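Hen1 (Anabaena variabilis, PDB 3JWH) probably transfers a methyl group from S-adenosylmethionine to the 2'-hydroxyl of the 3'-terminal nucleotide of RNA, through its C-terminal methyltransferase domain. Local coordinates at residues G20-L25 and S51-I56. Residues are numbered along the deposited sequence; the frame is centred on the assembly and turned at random.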
# COMPACT_ATOMS: atom_id res chain seq x y z
N GLY A 20 -2.97 -3.37 -10.28
CA GLY A 20 -1.74 -4.06 -9.92
C GLY A 20 -1.74 -4.50 -8.47
O GLY A 20 -1.24 -5.57 -8.16
N VAL A 21 -2.27 -3.66 -7.59
CA VAL A 21 -2.31 -3.98 -6.16
C VAL A 21 -3.35 -5.07 -5.88
O VAL A 21 -3.07 -6.05 -5.19
CB VAL A 21 -2.65 -2.73 -5.31
CG1 VAL A 21 -2.77 -3.10 -3.86
CG2 VAL A 21 -1.58 -1.67 -5.49
N VAL A 22 -4.55 -4.91 -6.44
CA VAL A 22 -5.60 -5.90 -6.24
C VAL A 22 -5.14 -7.26 -6.74
O VAL A 22 -5.41 -8.29 -6.11
CB VAL A 22 -6.89 -5.51 -6.98
CG1 VAL A 22 -7.93 -6.60 -6.83
CG2 VAL A 22 -7.41 -4.20 -6.42
N ALA A 23 -4.46 -7.25 -7.89
CA ALA A 23 -3.96 -8.48 -8.49
C ALA A 23 -2.94 -9.16 -7.56
O ALA A 23 -2.97 -10.37 -7.37
CB ALA A 23 -3.31 -8.16 -9.84
N ALA A 24 -2.04 -8.38 -6.97
CA ALA A 24 -1.06 -8.97 -6.07
C ALA A 24 -1.73 -9.54 -4.81
O ALA A 24 -1.35 -10.61 -4.35
CB ALA A 24 -0.00 -7.93 -5.69
N LEU A 25 -2.72 -8.83 -4.27
CA LEU A 25 -3.43 -9.30 -3.09
C LEU A 25 -4.07 -10.64 -3.35
O LEU A 25 -3.95 -11.58 -2.55
CB LEU A 25 -4.51 -8.29 -2.69
CG LEU A 25 -3.99 -7.00 -2.05
CD1 LEU A 25 -5.12 -6.05 -1.84
CD2 LEU A 25 -3.30 -7.32 -0.72
N SER A 51 -16.36 -8.58 -3.21
CA SER A 51 -16.62 -9.56 -2.16
C SER A 51 -15.52 -10.60 -1.88
O SER A 51 -15.65 -11.42 -0.97
CB SER A 51 -17.95 -10.28 -2.45
OG SER A 51 -17.86 -11.06 -3.63
N PHE A 52 -14.44 -10.56 -2.66
CA PHE A 52 -13.33 -11.49 -2.45
C PHE A 52 -12.68 -11.18 -1.10
O PHE A 52 -12.26 -12.08 -0.37
CB PHE A 52 -12.28 -11.29 -3.56
CG PHE A 52 -10.96 -11.95 -3.27
CD1 PHE A 52 -10.75 -13.30 -3.58
CD2 PHE A 52 -9.91 -11.22 -2.72
CE1 PHE A 52 -9.52 -13.91 -3.33
CE2 PHE A 52 -8.68 -11.82 -2.47
CZ PHE A 52 -8.48 -13.17 -2.78
N PHE A 53 -12.62 -9.89 -0.80
CA PHE A 53 -12.04 -9.37 0.43
C PHE A 53 -13.00 -9.51 1.59
O PHE A 53 -14.17 -9.16 1.48
CB PHE A 53 -11.64 -7.92 0.16
CG PHE A 53 -10.61 -7.79 -0.92
CD1 PHE A 53 -9.30 -8.20 -0.69
CD2 PHE A 53 -10.97 -7.37 -2.20
CE1 PHE A 53 -8.37 -8.21 -1.72
CE2 PHE A 53 -10.05 -7.37 -3.23
CZ PHE A 53 -8.75 -7.80 -3.00
N GLU A 54 -12.50 -10.06 2.70
CA GLU A 54 -13.32 -10.31 3.88
C GLU A 54 -13.22 -9.24 4.96
O GLU A 54 -14.00 -9.22 5.92
CB GLU A 54 -12.95 -11.68 4.47
CG GLU A 54 -13.52 -12.86 3.66
CD GLU A 54 -13.18 -14.22 4.26
OE1 GLU A 54 -13.14 -14.35 5.51
OE2 GLU A 54 -12.98 -15.17 3.47
N GLN A 55 -12.27 -8.33 4.79
CA GLN A 55 -12.11 -7.24 5.72
C GLN A 55 -11.23 -6.18 5.11
O GLN A 55 -10.15 -6.47 4.60
CB GLN A 55 -11.52 -7.72 7.04
CG GLN A 55 -11.29 -6.60 8.04
CD GLN A 55 -10.90 -7.14 9.41
OE1 GLN A 55 -10.41 -8.26 9.54
NE2 GLN A 55 -11.10 -6.32 10.44
N ILE A 56 -11.72 -4.95 5.15
CA ILE A 56 -11.03 -3.80 4.60
C ILE A 56 -10.85 -2.74 5.69
O ILE A 56 -11.83 -2.24 6.23
CB ILE A 56 -11.83 -3.14 3.43
CG1 ILE A 56 -11.99 -4.10 2.26
CG2 ILE A 56 -11.15 -1.90 2.98
CD1 ILE A 56 -13.04 -5.13 2.44
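The F53 ring meets V22 and L25 of the helix with its far end. At the ring edge, near its plane, V22 places CG1 4.1 Å from F53 CZ. L25 approaches obliquely, with CD1 3.9 Å from F53 CE1. One face of F53 is occupied by its own neighbour: F52 CD2 sits over the ring centre, 3.5 Å above the plane, while F53 CE1 lies in the plane of the F52 ring, at its edge. L25 also brings its CB to 4.0 Å from F53 CE1, so CE1 touches both the root and one branch of this leucine. The two side chains cross at about a right angle. With CG anti to the carbonyl carbon (chi1 -62°), F53 reaches from the loop toward the helix; V22 has CG1 anti to its backbone N (chi1 176°), which sets that methyl against the ring edge. No hydrogen bond joins the segments, and the contact is small and apolar, burying 142 Å² in all. Were F53 an alanine, V22 CG1 and L25 CD1 would probably lose their aromatic partner, and F52 the ring face over which its CD2 stands. Around this patch, L47 of helix 42-49 packs on F53 and I46 on V22, while L25 also touches A105 and I137 of two central strands. At the backbone, F53 O accepts a hydrogen bond from R85 NE. Helix 13-27, leading into the first strand, is thus joined to the loop that returns from helix 42-49 to strand 55-60, within the beta-alpha-beta crossover that starts at strand 32-36, in the Rossmann-like sheet (strand order 3-2-1-4-5-7-6) of class I methyltransferases.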